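Local structure of sugar isomerase (Sinorhizobium meliloti, 3QC0) at residues Ser8-Thr13 and Ala34-Arg39; Ala116-Val121 and Cys154-Gly159; Ala202-Asp207 and Ala244-Ile249. The protein binds a zinc ion in a TIM barrel of the xylose isomerase-like family and probably acts as a sugar isomerase. One frame throughout, in Å; residues are numbered along the deposited sequence.

In the fold
All three contacts belong to one closed barrel of eight parallel strands with helices around it. Interactions 1 and 3 are sheet pairings on neighbouring parts of the barrel wall, their centres 10 Å apart, and they join directly: Asn10 ND2 lies 2.8 Å from Glu246 OE2, probably hydrogen-bonded, and Ser8 O lies 2.9 Å from Val247 N. Interaction 3 supplies His204 and Glu248 to the zinc site, which Glu142 and Asp177 complete; interaction 1 stands beside it through Asn10. Interaction 2 lies across the chain's centre from interaction 1, with centres 25 Å apart, and joins the outer helix layer to a loop, Val155 being about 12 Å from the zinc.

Interaction 1 (Ser8-Thr13 and Ala34-Arg39); sequences SINLAT and AIAPWR
Asn10 and Trp38 meet because chi1 of Asn10 (-179°) swings CG away from the backbone nitrogen, taking the amide to the indole edge; Trp38 has its own CG anti to the carbonyl carbon, which turns the NE1 edge of the indole to OD1. Trp38 NE1 donates to Asn10 OD1 at 2.8 Å, and the oxygen sits at the edge of the indole, in the ring plane, while the N-H meets a lone pair in the amide plane. The two planes are 70° apart. Asn10 OD1 takes a second bond, from Ala12 N at 2.9 Å, which makes an Asx turn where the strand gives way to a 3-10 turn. A short amide suits this place because it can accept twice through OD1 and still donate through ND2 to Glu246. A leucine in place of Asn10 would probably leave Trp38 NE1 and Ala12 N without their shared acceptor and Glu246 OE2 without the Asn10 N-H.

Behind these groups strands 7-10 and 34-36 run parallel, at 20°, as the first beta-alpha-beta unit of the barrel. Ile9 N bonds to Ala34 O at 3.1 Å, Ala36 N to Ile9 O at 2.9 Å and Leu11 N to Ala36 O. Ala36, with only a methyl, sits beside the Asn10 amide, its CB 3.9 Å from Asn10 ND2. Past the end of strand 7-10, Leu11 reaches Ile35 CG2 through CD2 and Pro37 CB through CD1, and this apolar group packs on helix 20-29, Leu11 on Ala23 and Ile35 and Pro37 on Phe20. Ala12 CB approaches the indole obliquely, 3.6 Å from Trp38 NE1.

Two donors on OD1 and a carboxylate partner on ND2 probably fix which way round the amide lies, next to the zinc ligand Glu248.

Interaction 2 (Ala116-Val121 and Cys154-Gly159); sequences AARRMV and CVNTLG
Arg118 carries the polar part of this contact, reaching from helix 114-135 to the chain that leads into helix 158-168. Its side chain runs extended from CG to NE, long enough to bring the guanidinium alongside the backbone of Cys154. Arg118 NE donates to Cys154 O at 2.7 Å in a nearly straight bond, 171° at the hydrogen, with the oxygen at the edge of the guanidinium and the donor in the carbonyl plane. Arg118 NH2 makes a 3.0 Å bond to a lone pair of Asn156 OD1, and a weak one to Cys154 O as well. The guanidinium and amide planes stand 70° apart, so the amide offers its oxygen to the guanidinium edge without stacking on it. Asn156 is itself held through ND2 by Ala153 O and Leu144 O, consistent with OD1 being turned to the arginine.

The setting is the outer layer of the TIM barrel, where a helix that follows one strand meets the loop that leads to the next helix. Arginine suits this site because a charged group with several N-H donors can serve a backbone carbonyl and a side-chain oxygen at once; its NH2 also bonds to Trp183 O of the second subunit, at the dimer interface.

The apolar contacts gather round Cys154 SG, which settles among Ala117 CB, Arg118 CG and Val121 CG2, the last at 3.7 Å; small Ala117 lets the sulfur come close to the helix. Val121 CG1 meets Val155 CG2 at 3.9 Å, the two branched side chains crossing at a slant, and Val155 also packs on Ala104 and on Ile164 of helix 158-168.

Interaction 3 (Ala202-Asp207 and Ala244-Ile249); sequences AHHICD and AQEVEI
His204 ND1 and Glu248 OE1 both bind the zinc ion, which is why the two atoms approach to 3.2 Å without a hydrogen bond between them; ring and carboxylate planes are 79° apart. His204 NE2 donates to a water at 2.9 Å, and this water donates to Glu246 OE1. Glu246 lies alongside His204 with its carboxylate stacked on the ring, OE2 over one face and 3.5 Å from His204 NE2, offset toward the rim, and is steadied by Thr62 and Asn10.

Beneath them strands 200-205 and 245-247 pair in parallel, at 41°. Glu246 N bonds to His203 O at 2.9 Å, Ile205 N to Glu246 O at 2.7 Å and Glu248 N to Ile205 O.

On the face of His203, Ile205, Gln245 and Val247, which meets helix 229-238, Ile205 crosses Val247, CD1 to CG2 at 3.8 Å. Gln245 runs beside His203 in the same direction, its CG 3.7 Å from His203 ND1, whose polar partner is Arg233.

Histidine fits here because its two nitrogens can do different work. With ND1 on the zinc and NE2 tied through water to Glu246, the ring is probably fixed in rotation by a second-shell carboxylate.

Interaction 1 (Ser8-Thr13 and Ala34-Arg39)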
# COMPACT_ATOMS: atom_id res chain seq x y z
N SER A 8 -13.74 19.31 10.77
CA SER A 8 -14.12 19.67 9.42
C SER A 8 -14.72 18.45 8.75
O SER A 8 -14.32 17.31 9.07
CB SER A 8 -12.87 20.16 8.67
OG SER A 8 -13.17 20.51 7.34
N ILE A 9 -15.65 18.64 7.82
CA ILE A 9 -16.21 17.54 7.04
C ILE A 9 -15.80 17.71 5.58
O ILE A 9 -16.11 18.70 4.93
CB ILE A 9 -17.75 17.46 7.15
CG1 ILE A 9 -18.19 17.32 8.61
CG2 ILE A 9 -18.31 16.34 6.25
CD1 ILE A 9 -17.86 16.02 9.32
N ASN A 10 -15.04 16.74 5.07
CA ASN A 10 -14.79 16.66 3.64
C ASN A 10 -16.11 16.19 3.04
O ASN A 10 -16.68 15.19 3.48
CB ASN A 10 -13.63 15.70 3.35
CG ASN A 10 -13.32 15.61 1.92
OD1 ASN A 10 -14.17 15.18 1.11
ND2 ASN A 10 -12.03 15.85 1.58
N LEU A 11 -16.64 16.93 2.07
CA LEU A 11 -17.99 16.68 1.60
C LEU A 11 -18.13 15.40 0.81
O LEU A 11 -19.22 14.96 0.52
CB LEU A 11 -18.48 17.88 0.78
CG LEU A 11 -18.50 19.20 1.55
CD1 LEU A 11 -19.25 20.31 0.74
CD2 LEU A 11 -19.08 19.09 2.95
N ALA A 12 -17.02 14.71 0.53
CA ALA A 12 -17.15 13.35 -0.01
C ALA A 12 -17.91 12.46 0.96
O ALA A 12 -18.57 11.51 0.56
CB ALA A 12 -15.78 12.74 -0.29
N THR A 13 -17.80 12.76 2.24
CA THR A 13 -18.42 11.94 3.29
C THR A 13 -19.93 11.80 3.13
O THR A 13 -20.49 10.75 3.46
CB THR A 13 -18.05 12.51 4.67
OG1 THR A 13 -16.63 12.43 4.80
CG2 THR A 13 -18.68 11.74 5.85
N ALA A 34 -16.34 24.09 9.35
CA ALA A 34 -15.24 23.87 8.43
C ALA A 34 -15.61 22.69 7.54
O ALA A 34 -16.17 21.70 8.02
CB ALA A 34 -13.96 23.56 9.21
N ILE A 35 -15.30 22.82 6.26
CA ILE A 35 -15.61 21.84 5.24
C ILE A 35 -14.41 21.70 4.31
O ILE A 35 -13.51 22.53 4.30
CB ILE A 35 -16.89 22.22 4.42
CG1 ILE A 35 -16.75 23.59 3.71
CG2 ILE A 35 -18.12 22.24 5.35
CD1 ILE A 35 -17.69 23.74 2.55
N ALA A 36 -14.44 20.64 3.51
CA ALA A 36 -13.55 20.50 2.36
C ALA A 36 -14.39 19.99 1.20
O ALA A 36 -14.70 18.80 1.13
CB ALA A 36 -12.38 19.55 2.69
N PRO A 37 -14.81 20.91 0.31
CA PRO A 37 -15.56 20.49 -0.84
C PRO A 37 -14.67 20.02 -1.98
O PRO A 37 -13.45 20.26 -1.98
CB PRO A 37 -16.28 21.76 -1.26
CG PRO A 37 -15.25 22.83 -0.98
CD PRO A 37 -14.53 22.35 0.29
N TRP A 38 -15.31 19.38 -2.95
CA TRP A 38 -14.67 18.95 -4.16
C TRP A 38 -15.02 19.85 -5.32
O TRP A 38 -16.10 20.49 -5.35
CB TRP A 38 -15.05 17.50 -4.47
CG TRP A 38 -14.47 16.52 -3.52
CD1 TRP A 38 -14.61 16.49 -2.16
CD2 TRP A 38 -13.59 15.43 -3.84
NE1 TRP A 38 -13.89 15.45 -1.63
CE2 TRP A 38 -13.27 14.79 -2.65
CE3 TRP A 38 -13.09 14.92 -5.04
CZ2 TRP A 38 -12.46 13.66 -2.61
CZ3 TRP A 38 -12.27 13.80 -4.98
CH2 TRP A 38 -11.95 13.21 -3.78
N ARG A 39 -14.15 19.89 -6.32
CA ARG A 39 -14.31 20.83 -7.42
C ARG A 39 -15.58 20.58 -8.22
O ARG A 39 -16.20 21.54 -8.70
CB ARG A 39 -13.10 20.78 -8.33
CG ARG A 39 -11.84 21.32 -7.63
CD ARG A 39 -10.66 21.16 -8.50
NE ARG A 39 -10.68 22.02 -9.66
CZ ARG A 39 -9.95 21.83 -10.76
NH1 ARG A 39 -9.17 20.76 -10.87
NH2 ARG A 39 -9.97 22.67 -11.74

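Interaction 2 (Ala116-Val121 and Cys154-Gly159)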
# COMPACT_ATOMS: atom_id res chain seq x y z
N ALA A 116 10.03 8.18 -13.72
CA ALA A 116 9.74 9.28 -14.62
C ALA A 116 8.42 9.92 -14.27
O ALA A 116 8.28 11.17 -14.32
CB ALA A 116 9.73 8.82 -16.10
N ALA A 117 7.42 9.10 -13.95
CA ALA A 117 6.11 9.66 -13.53
C ALA A 117 6.32 10.58 -12.32
O ALA A 117 5.76 11.64 -12.20
CB ALA A 117 5.11 8.54 -13.20
N ARG A 118 7.13 10.14 -11.38
CA ARG A 118 7.39 10.93 -10.19
C ARG A 118 8.14 12.21 -10.51
O ARG A 118 7.82 13.26 -9.94
CB ARG A 118 8.12 10.06 -9.16
CG ARG A 118 7.16 9.04 -8.57
CD ARG A 118 7.84 7.89 -7.85
NE ARG A 118 6.82 7.13 -7.16
CZ ARG A 118 6.89 5.86 -6.78
NH1 ARG A 118 8.03 5.22 -6.88
NH2 ARG A 118 5.85 5.28 -6.21
N ARG A 119 9.10 12.15 -11.45
CA ARG A 119 9.74 13.38 -11.91
C ARG A 119 8.71 14.35 -12.51
O ARG A 119 8.79 15.57 -12.32
CB ARG A 119 10.84 13.12 -12.92
CG ARG A 119 12.05 12.45 -12.31
CD ARG A 119 13.25 12.45 -13.25
NE ARG A 119 13.00 11.73 -14.50
CZ ARG A 119 13.21 10.42 -14.68
NH1 ARG A 119 13.65 9.65 -13.70
NH2 ARG A 119 12.97 9.88 -15.87
N MSE A 120 7.76 13.83 -13.26
CA MSE A 120 6.68 14.69 -13.86
C MSE A 120 5.84 15.33 -12.80
O MSE A 120 5.40 16.46 -12.96
CB MSE A 120 5.80 13.89 -14.79
CG MSE A 120 6.48 13.34 -16.02
SE MSE A 120 5.35 12.16 -17.02
CE MSE A 120 6.58 11.65 -18.41
N VAL A 121 5.61 14.64 -11.69
CA VAL A 121 4.93 15.23 -10.51
C VAL A 121 5.69 16.41 -9.95
O VAL A 121 5.16 17.48 -9.76
CB VAL A 121 4.63 14.16 -9.42
CG1 VAL A 121 4.09 14.81 -8.17
CG2 VAL A 121 3.63 13.08 -9.98
N CYS A 154 1.21 8.60 -7.68
CA CYS A 154 2.50 7.96 -7.48
C CYS A 154 3.38 8.69 -6.44
O CYS A 154 4.55 8.40 -6.35
CB CYS A 154 3.21 7.83 -8.82
SG CYS A 154 3.66 9.43 -9.59
N VAL A 155 2.76 9.49 -5.59
CA VAL A 155 3.41 9.98 -4.35
C VAL A 155 2.73 9.16 -3.26
O VAL A 155 1.52 9.29 -3.04
CB VAL A 155 3.25 11.47 -4.10
CG1 VAL A 155 3.87 11.84 -2.70
CG2 VAL A 155 3.89 12.28 -5.24
N ASN A 156 3.50 8.22 -2.69
CA ASN A 156 2.95 7.16 -1.87
C ASN A 156 3.46 7.02 -0.45
O ASN A 156 3.01 6.11 0.25
CB ASN A 156 3.15 5.83 -2.60
CG ASN A 156 2.46 5.85 -3.94
OD1 ASN A 156 3.12 5.88 -4.99
ND2 ASN A 156 1.12 5.92 -3.92
N THR A 157 4.41 7.87 -0.03
CA THR A 157 4.84 7.88 1.37
C THR A 157 4.98 9.33 1.82
O THR A 157 5.27 10.24 1.02
CB THR A 157 6.16 7.13 1.61
OG1 THR A 157 7.25 7.91 1.09
CG2 THR A 157 6.08 5.66 1.05
N LEU A 158 4.75 9.55 3.11
CA LEU A 158 4.96 10.88 3.65
C LEU A 158 6.42 11.32 3.48
O LEU A 158 6.68 12.49 3.18
CB LEU A 158 4.53 10.92 5.10
CG LEU A 158 4.64 12.25 5.84
CD1 LEU A 158 3.87 13.37 5.13
CD2 LEU A 158 4.12 12.03 7.29
N GLY A 159 7.39 10.41 3.65
CA GLY A 159 8.78 10.73 3.43
C GLY A 159 9.07 11.24 2.03
O GLY A 159 9.78 12.20 1.84

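Interaction 3 (Ala202-Asp207 and Ala244-Ile249)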
# COMPACT_ATOMS: atom_id res chain seq x y z
N ALA A 202 -2.77 19.86 6.46
CA ALA A 202 -4.08 19.27 6.67
C ALA A 202 -3.91 17.91 7.30
O ALA A 202 -2.85 17.28 7.13
CB ALA A 202 -4.87 19.16 5.35
N HIS A 203 -4.97 17.49 7.97
CA HIS A 203 -5.05 16.18 8.64
C HIS A 203 -6.41 15.61 8.36
O HIS A 203 -7.43 16.19 8.77
CB HIS A 203 -4.84 16.38 10.15
CG HIS A 203 -4.97 15.14 10.96
ND1 HIS A 203 -5.14 15.16 12.33
CD2 HIS A 203 -4.91 13.82 10.61
CE1 HIS A 203 -5.18 13.92 12.78
NE2 HIS A 203 -5.09 13.09 11.76
N HIS A 204 -6.44 14.51 7.59
CA HIS A 204 -7.69 13.87 7.23
C HIS A 204 -7.87 12.61 8.06
O HIS A 204 -6.92 11.82 8.23
CB HIS A 204 -7.77 13.48 5.75
CG HIS A 204 -7.45 14.58 4.80
ND1 HIS A 204 -7.26 14.38 3.45
CD2 HIS A 204 -7.29 15.91 5.02
CE1 HIS A 204 -6.99 15.56 2.88
NE2 HIS A 204 -7.02 16.50 3.81
N ILE A 205 -9.10 12.42 8.52
CA ILE A 205 -9.45 11.29 9.38
C ILE A 205 -10.59 10.43 8.82
O ILE A 205 -11.41 10.89 8.04
CB ILE A 205 -9.77 11.73 10.82
CG1 ILE A 205 -10.91 12.75 10.84
CG2 ILE A 205 -8.49 12.25 11.50
CD1 ILE A 205 -11.44 13.01 12.31
N CYS A 206 -10.55 9.17 9.25
CA CYS A 206 -11.41 8.07 8.79
C CYS A 206 -10.75 6.83 9.43
O CYS A 206 -9.97 6.98 10.36
CB CYS A 206 -11.49 7.96 7.27
SG CYS A 206 -9.89 7.73 6.50
N ASP A 207 -11.11 5.65 8.97
CA ASP A 207 -10.51 4.46 9.53
C ASP A 207 -10.28 3.39 8.48
O ASP A 207 -10.88 3.42 7.39
CB ASP A 207 -11.38 3.90 10.68
CG ASP A 207 -10.55 3.40 11.88
OD1 ASP A 207 -9.37 2.98 11.67
OD2 ASP A 207 -11.08 3.39 13.03
N ALA A 244 -7.98 21.77 12.13
CA ALA A 244 -9.10 20.90 12.26
C ALA A 244 -8.80 19.54 11.63
O ALA A 244 -8.01 19.43 10.69
CB ALA A 244 -10.33 21.50 11.61
N GLN A 245 -9.46 18.53 12.17
CA GLN A 245 -9.38 17.20 11.61
C GLN A 245 -10.52 17.08 10.63
O GLN A 245 -11.67 17.35 11.00
CB GLN A 245 -9.49 16.15 12.71
CG GLN A 245 -8.37 16.23 13.72
CD GLN A 245 -8.53 15.24 14.86
OE1 GLN A 245 -8.66 14.04 14.63
NE2 GLN A 245 -8.54 15.73 16.08
N GLU A 246 -10.20 16.69 9.39
CA GLU A 246 -11.13 16.67 8.29
C GLU A 246 -11.61 15.25 8.00
O GLU A 246 -10.80 14.38 7.61
CB GLU A 246 -10.43 17.28 7.07
CG GLU A 246 -11.27 17.30 5.80
CD GLU A 246 -10.46 17.73 4.61
OE1 GLU A 246 -9.81 18.80 4.70
OE2 GLU A 246 -10.46 17.01 3.60
N VAL A 247 -12.88 14.98 8.25
CA VAL A 247 -13.48 13.67 8.02
C VAL A 247 -13.73 13.40 6.56
O VAL A 247 -14.52 14.05 5.90
CB VAL A 247 -14.77 13.48 8.77
CG1 VAL A 247 -15.38 12.10 8.45
CG2 VAL A 247 -14.53 13.73 10.28
N GLU A 248 -13.02 12.41 6.04
CA GLU A 248 -13.10 12.07 4.63
C GLU A 248 -13.34 10.58 4.52
O GLU A 248 -12.44 9.75 4.67
CB GLU A 248 -11.83 12.49 3.89
CG GLU A 248 -11.89 12.22 2.40
CD GLU A 248 -10.64 12.60 1.69
OE1 GLU A 248 -9.59 12.52 2.31
OE2 GLU A 248 -10.73 13.03 0.52
N ILE A 249 -14.60 10.22 4.31
CA ILE A 249 -15.06 8.84 4.23
C ILE A 249 -15.71 8.58 2.87
O ILE A 249 -16.65 9.27 2.48
CB ILE A 249 -16.07 8.50 5.35
CG1 ILE A 249 -15.41 8.67 6.72
CG2 ILE A 249 -16.61 7.06 5.17
CD1 ILE A 249 -16.34 8.66 7.95
O HOH W 1 -6.98 19.57 8.14
O HOH W 2 -7.55 19.28 3.25